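Flavodoxin (Lactobacillus reuteri, PDB 5VEG) probably serves as a low-potential electron donor to redox enzymes, carrying flavin mononucleotide as its cofactor, and is associated with a 1,2-propanediol utilization bacterial microcompartment. Local coordinates at residues A33-A38 against E46-V51; S54-N57 against K61-E64; L81-Y86 against D137-A142. One frame throughout, in Å; residues are numbered along the deposited sequence.

Contact 1 (A33-A38 against E46-V51); sequences AHVVYA and EVANIV
Tyr37 and Ala48 mark the nearest approach of the two backbones, CA to CA 6.2 Å, where strand residues 33-38 and the helical turns 46-51 run nearly antiparallel. Their axes lie 8.3 Å apart at closest, with 167° between N-to-C directions. The small Ala48 side chain is consistent with so close an approach: its methyl touches two strand side chains. CB of Ala48 meets CG1 of Val35 at 3.6 Å, the branch set anti to the valine's backbone N (chi1 176°), and also CB of Tyr37 at 3.7 Å. Because chi1 of Tyr37 is 61°, CG sits between the backbone N and the carbonyl carbon, and the ring then passes the same methyl obliquely, CD2 of Tyr37 standing 4.0 Å from CB of Ala48. The second valine branch reaches one turn further along the helix, CG2 of Val35 to CG1 of Val51 at 4.3 Å. Cohesion between the segments is thus wholly apolar. Val51 also packs against Leu165 of helix 159-176. This is the opening strand-loop-helix of the flavodoxin fold, whose intervening loop, as in other flavodoxins, probably holds the FMN phosphate.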
loop_
_atom_site.group_PDB
_atom_site.type_symbol
_atom_site.label_atom_id
_atom_site.label_comp_id
_atom_site.label_asym_id
_atom_site.label_seq_id
_atom_site.Cartn_x
_atom_site.Cartn_y
_atom_site.Cartn_z
ATOM N N ALA A 33 2.854 -11.850 -2.310
ATOM C CA ALA A 33 2.617 -10.438 -2.072
ATOM C C ALA A 33 3.199 -10.064 -0.722
ATOM O O ALA A 33 3.227 -10.871 0.209
ATOM C CB ALA A 33 1.126 -10.083 -2.105
ATOM N N HIS A 34 3.680 -8.833 -0.630
ATOM C CA HIS A 34 4.100 -8.251 0.634
ATOM C C HIS A 34 3.316 -6.961 0.841
ATOM O O HIS A 34 3.361 -6.066 -0.009
ATOM C CB HIS A 34 5.611 -8.003 0.641
ATOM C CG HIS A 34 6.196 -7.900 2.015
ATOM N ND1 HIS A 34 7.434 -8.414 2.345
ATOM C CD2 HIS A 34 5.713 -7.328 3.143
ATOM C CE1 HIS A 34 7.689 -8.162 3.616
ATOM N NE2 HIS A 34 6.659 -7.506 4.125
ATOM N N VAL A 35 2.574 -6.883 1.948
ATOM C CA VAL A 35 1.823 -5.685 2.331
ATOM C C VAL A 35 2.513 -5.062 3.531
ATOM O O VAL A 35 2.617 -5.692 4.591
ATOM C CB VAL A 35 0.352 -6.001 2.655
ATOM C CG1 VAL A 35 -0.365 -4.753 3.136
ATOM C CG2 VAL A 35 -0.354 -6.581 1.438
ATOM N N VAL A 36 2.992 -3.836 3.382
ATOM C CA VAL A 36 3.516 -3.109 4.528
ATOM C C VAL A 36 2.530 -2.010 4.896
ATOM O O VAL A 36 1.848 -1.437 4.039
ATOM C CB VAL A 36 4.927 -2.529 4.293
ATOM C CG1 VAL A 36 5.935 -3.669 4.016
ATOM C CG2 VAL A 36 4.918 -1.524 3.164
ATOM N N TYR A 37 2.455 -1.712 6.190
ATOM C CA TYR A 37 1.575 -0.650 6.657
ATOM C C TYR A 37 2.335 0.269 7.596
ATOM O O TYR A 37 3.308 -0.134 8.247
ATOM C CB TYR A 37 0.312 -1.196 7.366
ATOM C CG TYR A 37 0.604 -2.031 8.602
ATOM C CD1 TYR A 37 0.724 -1.440 9.861
ATOM C CD2 TYR A 37 0.760 -3.412 8.504
ATOM C CE1 TYR A 37 1.007 -2.206 10.982
ATOM C CE2 TYR A 37 1.035 -4.179 9.615
ATOM C CZ TYR A 37 1.161 -3.576 10.844
ATOM O OH TYR A 37 1.429 -4.354 11.939
ATOM N N ALA A 38 1.884 1.518 7.648
ATOM C CA ALA A 38 2.289 2.449 8.691
ATOM C C ALA A 38 1.036 2.885 9.427
ATOM O O ALA A 38 0.008 3.155 8.798
ATOM C CB ALA A 38 3.026 3.658 8.122
ATOM N N GLU A 46 -5.689 -1.884 9.766
ATOM C CA GLU A 46 -6.963 -2.456 9.339
ATOM C C GLU A 46 -7.050 -2.531 7.818
ATOM O O GLU A 46 -7.447 -3.564 7.262
ATOM C CB GLU A 46 -8.119 -1.624 9.915
ATOM C CG GLU A 46 -9.476 -2.275 9.864
ATOM C CD GLU A 46 -10.530 -1.468 10.636
ATOM O OE1 GLU A 46 -10.153 -0.532 11.382
ATOM O OE2 GLU A 46 -11.735 -1.773 10.503
ATOM N N VAL A 47 -6.662 -1.455 7.123
ATOM C CA VAL A 47 -6.688 -1.463 5.656
ATOM C C VAL A 47 -5.772 -2.556 5.116
ATOM O O VAL A 47 -6.150 -3.330 4.230
ATOM C CB VAL A 47 -6.295 -0.086 5.098
ATOM C CG1 VAL A 47 -6.076 -0.150 3.556
ATOM C CG2 VAL A 47 -7.350 0.989 5.485
ATOM N N ALA A 48 -4.546 -2.622 5.639
ATOM C CA ALA A 48 -3.622 -3.678 5.226
ATOM C C ALA A 48 -4.210 -5.068 5.490
ATOM O O ALA A 48 -4.104 -5.964 4.644
ATOM C CB ALA A 48 -2.283 -3.494 5.944
ATOM N N ASN A 49 -4.841 -5.260 6.655
ATOM C CA ASN A 49 -5.471 -6.545 6.966
ATOM C C ASN A 49 -6.517 -6.923 5.925
ATOM O O ASN A 49 -6.590 -8.079 5.496
ATOM C CB ASN A 49 -6.130 -6.501 8.350
ATOM C CG ASN A 49 -5.135 -6.472 9.505
ATOM O OD1 ASN A 49 -3.927 -6.671 9.335
ATOM N ND2 ASN A 49 -5.656 -6.222 10.702
ATOM N N ILE A 50 -7.360 -5.966 5.528
ATOM C CA ILE A 50 -8.383 -6.257 4.528
ATOM C C ILE A 50 -7.741 -6.639 3.204
ATOM O O ILE A 50 -8.212 -7.547 2.513
ATOM C CB ILE A 50 -9.332 -5.054 4.372
ATOM C CG1 ILE A 50 -10.094 -4.819 5.686
ATOM C CG2 ILE A 50 -10.281 -5.268 3.196
ATOM C CD1 ILE A 50 -10.747 -3.415 5.816
ATOM N N VAL A 51 -6.660 -5.954 2.825
ATOM C CA VAL A 51 -6.000 -6.269 1.559
ATOM C C VAL A 51 -5.334 -7.642 1.632
ATOM O O VAL A 51 -5.421 -8.439 0.690
ATOM C CB VAL A 51 -4.998 -5.157 1.189
ATOM C CG1 VAL A 51 -4.213 -5.546 -0.062
ATOM C CG2 VAL A 51 -5.734 -3.791 0.978
#

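Contact 2 (S54-N57 against K61-E64); sequences SLTN and KVTE
Val62 meets Leu55 and Thr56 where helix 43-56 ends and the chain turns back into strand 60-66, completing the first beta-alpha-beta unit of the flavodoxin fold. One methyl of the valine does most of the work. With CG1 anti to the backbone N (chi1 175°), CG2 falls beside that N and faces the last helical turn, where it comes within 3.6 Å of CB of Leu55. The leucine therefore touches the strand residue with the root of its side chain. The leucine side chain also packs on Ala33 of strand 31-38 and on Ala169 and Val173 of helix 159-176. Thr56 approaches the same methyl from the more exposed flank, OG1 of Thr56 lying 3.8 Å from CG2 of Val62, a contact of van der Waals kind. The threonine hydroxyl is turned beside its own backbone N (chi1 -64°), a setting that lets it hydrogen-bond back to O of Cys52 one turn earlier. Strand 60-66 is the outermost of the sheet on this side. Lys61 and Thr63 pair through their backbones with strand 31-38, whereas the amide of Val62 points to the outer edge and is satisfied by solvent. There a single water bridges helix and strand, accepting from N of Val62 at 3.0 Å and donating to OG1 of Thr56 at 2.9 Å.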
loop_
_atom_site.group_PDB
_atom_site.type_symbol
_atom_site.label_atom_id
_atom_site.label_comp_id
_atom_site.label_asym_id
_atom_site.label_seq_id
_atom_site.Cartn_x
_atom_site.Cartn_y
_atom_site.Cartn_z
ATOM N N SER A 54 -8.097 -10.238 1.248
ATOM C CA SER A 54 -8.583 -10.368 -0.126
ATOM C C SER A 54 -7.546 -11.035 -1.030
ATOM O O SER A 54 -7.902 -11.822 -1.916
ATOM C CB SER A 54 -8.974 -9.003 -0.695
ATOM O OG SER A 54 -9.783 -8.277 0.215
ATOM N N LEU A 55 -6.261 -10.720 -0.839
ATOM C CA LEU A 55 -5.231 -11.383 -1.632
ATOM C C LEU A 55 -5.156 -12.868 -1.288
ATOM O O LEU A 55 -5.126 -13.715 -2.189
ATOM C CB LEU A 55 -3.878 -10.692 -1.430
ATOM C CG LEU A 55 -3.765 -9.281 -2.046
ATOM C CD1 LEU A 55 -2.478 -8.605 -1.601
ATOM C CD2 LEU A 55 -3.834 -9.300 -3.569
ATOM N N THR A 56 -5.165 -13.205 0.007
ATOM C CA THR A 56 -5.165 -14.611 0.404
ATOM C C THR A 56 -6.350 -15.355 -0.206
ATOM O O THR A 56 -6.203 -16.482 -0.690
ATOM C CB THR A 56 -5.190 -14.741 1.927
ATOM O OG1 THR A 56 -3.990 -14.191 2.483
ATOM C CG2 THR A 56 -5.289 -16.206 2.330
ATOM N N ASN A 57 -7.528 -14.734 -0.211
ATOM C CA ASN A 57 -8.682 -15.390 -0.811
ATOM C C ASN A 57 -8.616 -15.434 -2.331
ATOM O O ASN A 57 -9.464 -16.089 -2.946
ATOM C CB ASN A 57 -9.965 -14.705 -0.352
ATOM C CG ASN A 57 -10.243 -14.939 1.117
ATOM O OD1 ASN A 57 -9.381 -15.430 1.849
ATOM N ND2 ASN A 57 -11.437 -14.574 1.565
ATOM N N LYS A 61 0.067 -15.949 -1.635
ATOM C CA LYS A 61 0.749 -16.079 -0.353
ATOM C C LYS A 61 1.264 -14.704 0.044
ATOM O O LYS A 61 2.058 -14.104 -0.689
ATOM C CB LYS A 61 1.877 -17.110 -0.402
ATOM C CG LYS A 61 1.443 -18.454 -0.966
ATOM C CD LYS A 61 2.410 -18.979 -2.021
ATOM C CE LYS A 61 1.673 -19.886 -2.992
ATOM N NZ LYS A 61 1.090 -19.048 -4.078
ATOM N N VAL A 62 0.796 -14.209 1.194
ATOM C CA VAL A 62 0.947 -12.815 1.593
ATOM C C VAL A 62 1.858 -12.730 2.807
ATOM O O VAL A 62 1.644 -13.427 3.804
ATOM C CB VAL A 62 -0.412 -12.165 1.913
ATOM C CG1 VAL A 62 -0.204 -10.737 2.449
ATOM C CG2 VAL A 62 -1.318 -12.151 0.696
ATOM N N THR A 63 2.851 -11.853 2.729
ATOM C CA THR A 63 3.593 -11.395 3.893
ATOM C C THR A 63 3.087 -10.007 4.270
ATOM O O THR A 63 2.885 -9.157 3.396
ATOM C CB THR A 63 5.093 -11.350 3.595
ATOM O OG1 THR A 63 5.498 -12.597 3.014
ATOM C CG2 THR A 63 5.891 -11.094 4.864
ATOM N N GLU A 64 2.865 -9.787 5.561
ATOM C CA GLU A 64 2.396 -8.505 6.064
ATOM C C GLU A 64 3.349 -8.041 7.152
ATOM O O GLU A 64 3.681 -8.815 8.052
ATOM C CB GLU A 64 0.966 -8.606 6.613
ATOM C CG GLU A 64 0.379 -7.261 7.050
ATOM C CD GLU A 64 -1.065 -7.349 7.559
ATOM O OE1 GLU A 64 -1.614 -8.462 7.690
ATOM O OE2 GLU A 64 -1.654 -6.285 7.831
HETATM O O HOH W 1 -1.531 -15.669 2.383
#

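Contact 3 (L81-Y86 against D137-A142); sequences LVVCAY and DAFKKA
Phe139 reaches from helix 130-141 to Leu81 and Val83 of strand 80-85, the central strand in the parallel sheet of this flavodoxin fold, a three-layer alpha-beta-alpha sandwich. The phenylalanine has the largest surface covered here, and its ring alone bridges the gap: the nearest CA atoms, those of Leu81 and Phe139, are still 9.1 Å apart. Chi1 of -85° places CG beside the backbone N and sends the ring's far end to the strand. Leu81 and Val83, alternate residues of the strand, both direct their side chains at the helix, and the far end of the ring rests across both. The leucine offers its CB, 3.9 Å from CE1 of Phe139, and adds CD1 at 4.1 Å from the same carbon. In the valine, with CG1 anti to the backbone N (chi1 179°), CG2 falls beside that N and lies 3.8 Å from CE2 of Phe139. Both aliphatic groups meet the ring at a slant. Tyr114 of strand 113-120 stacks on the same ring and Leu104 of helix 98-105 packs against it. Replacing Phe139 with an alanine would probably open a gap between helix 130-141 and the sheet, taking the ring from Leu81 and Val83 and leaving Tyr114 without its stacking mate. Just past the strand, Tyr86 belongs to the FMN pocket. At the leading end of the ring, CZ of Phe139 touches both strand residues, CG2 of Val83 at 3.9 Å and CB of Leu81 at 4.0 Å.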
loop_
_atom_site.group_PDB
_atom_site.type_symbol
_atom_site.label_atom_id
_atom_site.label_comp_id
_atom_site.label_asym_id
_atom_site.label_seq_id
_atom_site.Cartn_x
_atom_site.Cartn_y
_atom_site.Cartn_z
ATOM N N LEU A 81 3.407 -5.812 -4.589
ATOM C CA LEU A 81 3.881 -4.933 -3.522
ATOM C C LEU A 81 2.810 -3.901 -3.172
ATOM O O LEU A 81 2.297 -3.220 -4.059
ATOM C CB LEU A 81 5.166 -4.222 -3.941
ATOM C CG LEU A 81 6.189 -5.161 -4.582
ATOM C CD1 LEU A 81 7.294 -4.368 -5.245
ATOM C CD2 LEU A 81 6.725 -6.104 -3.522
ATOM N N VAL A 82 2.497 -3.774 -1.884
ATOM C CA VAL A 82 1.427 -2.906 -1.397
ATOM C C VAL A 82 1.946 -2.114 -0.207
ATOM O O VAL A 82 2.543 -2.690 0.709
ATOM C CB VAL A 82 0.164 -3.702 -1.001
ATOM C CG1 VAL A 82 -0.921 -2.759 -0.414
ATOM C CG2 VAL A 82 -0.381 -4.457 -2.200
ATOM N N VAL A 83 1.705 -0.794 -0.216
ATOM C CA VAL A 83 1.918 0.071 0.947
ATOM C C VAL A 83 0.580 0.668 1.382
ATOM O O VAL A 83 -0.154 1.242 0.567
ATOM C CB VAL A 83 2.933 1.192 0.651
ATOM C CG1 VAL A 83 3.107 2.083 1.865
ATOM C CG2 VAL A 83 4.307 0.604 0.222
ATOM N N CYS A 84 0.273 0.544 2.670
ATOM C CA CYS A 84 -0.906 1.156 3.270
ATOM C C CYS A 84 -0.419 2.083 4.375
ATOM O O CYS A 84 0.076 1.611 5.397
ATOM C CB CYS A 84 -1.867 0.100 3.824
ATOM S SG CYS A 84 -2.470 -1.133 2.623
ATOM N N ALA A 85 -0.554 3.399 4.194
ATOM C CA ALA A 85 0.070 4.315 5.140
ATOM C C ALA A 85 -0.752 5.584 5.308
ATOM O O ALA A 85 -1.386 6.064 4.364
ATOM C CB ALA A 85 1.487 4.700 4.709
ATOM N N TYR A 86 -0.680 6.150 6.515
ATOM C CA TYR A 86 -1.447 7.342 6.855
ATOM C C TYR A 86 -0.736 8.601 6.368
ATOM O O TYR A 86 0.418 8.575 5.925
ATOM C CB TYR A 86 -1.666 7.431 8.370
ATOM C CG TYR A 86 -0.376 7.577 9.164
ATOM C CD1 TYR A 86 0.216 8.825 9.357
ATOM C CD2 TYR A 86 0.254 6.458 9.717
ATOM C CE1 TYR A 86 1.414 8.957 10.091
ATOM C CE2 TYR A 86 1.444 6.577 10.442
ATOM C CZ TYR A 86 2.016 7.824 10.623
ATOM O OH TYR A 86 3.196 7.942 11.336
ATOM N N ASP A 137 3.697 7.533 -6.590
ATOM C CA ASP A 137 4.794 8.123 -7.355
ATOM C C ASP A 137 6.108 7.374 -7.127
ATOM O O ASP A 137 6.872 7.157 -8.072
ATOM C CB ASP A 137 4.950 9.601 -6.992
ATOM C CG ASP A 137 3.867 10.477 -7.618
ATOM O OD1 ASP A 137 3.158 10.008 -8.534
ATOM O OD2 ASP A 137 3.736 11.640 -7.200
ATOM N N ALA A 138 6.409 6.984 -5.886
ATOM C CA ALA A 138 7.681 6.301 -5.656
ATOM C C ALA A 138 7.743 4.984 -6.421
ATOM O O ALA A 138 8.787 4.630 -6.994
ATOM C CB ALA A 138 7.907 6.055 -4.167
ATOM N N PHE A 139 6.641 4.229 -6.418
ATOM C CA PHE A 139 6.609 2.982 -7.176
ATOM C C PHE A 139 6.799 3.249 -8.662
ATOM O O PHE A 139 7.449 2.467 -9.367
ATOM C CB PHE A 139 5.288 2.248 -6.925
ATOM C CG PHE A 139 5.286 1.374 -5.680
ATOM C CD1 PHE A 139 6.170 0.306 -5.560
ATOM C CD2 PHE A 139 4.383 1.614 -4.643
ATOM C CE1 PHE A 139 6.152 -0.508 -4.437
ATOM C CE2 PHE A 139 4.358 0.822 -3.524
ATOM C CZ PHE A 139 5.246 -0.246 -3.414
ATOM N N LYS A 140 6.242 4.360 -9.153
ATOM C CA LYS A 140 6.401 4.719 -10.558
ATOM C C LYS A 140 7.863 4.973 -10.903
ATOM O O LYS A 140 8.365 4.450 -11.904
ATOM C CB LYS A 140 5.556 5.949 -10.898
ATOM C CG LYS A 140 4.055 5.716 -10.934
ATOM C CD LYS A 140 3.351 6.811 -11.751
ATOM C CE LYS A 140 1.840 6.838 -11.507
ATOM N NZ LYS A 140 1.455 7.754 -10.380
ATOM N N LYS A 141 8.566 5.781 -10.094
ATOM C CA LYS A 141 9.990 6.013 -10.347
ATOM C C LYS A 141 10.786 4.717 -10.266
ATOM O O LYS A 141 11.787 4.555 -10.971
ATOM C CB LYS A 141 10.590 7.015 -9.351
ATOM C CG LYS A 141 9.675 8.107 -8.875
ATOM C CD LYS A 141 9.697 9.324 -9.786
ATOM C CE LYS A 141 8.498 10.229 -9.508
ATOM N NZ LYS A 141 7.377 9.961 -10.472
ATOM N N ALA A 142 10.379 3.802 -9.393
ATOM C CA ALA A 142 11.077 2.534 -9.269
ATOM C C ALA A 142 10.846 1.626 -10.465
ATOM O O ALA A 142 11.526 0.600 -10.580
ATOM C CB ALA A 142 10.640 1.826 -7.990
#

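In the fold
The contacts follow one another along the chain without interleaving, contact 3 last. All three reach one parallel sheet, on its neighbouring strands 60-66, 31-38 and 80-85. Contacts 1 and 2 share helix 43-56, their centres about 9 Å apart, and are joined by probable backbone hydrogen bonds between Ala33, Val35 and Thr63. Contact 3 lies on the opposite face, its centre about 12 Å from that of contact 1 and about 18 Å from that of contact 2; probable backbone hydrogen bonds of Val36 and Ala38 with Cys84 join strands 31-38 and 80-85 within the sheet. Helices thus pack on both sides of strands whose C-terminal ends lead into the FMN site.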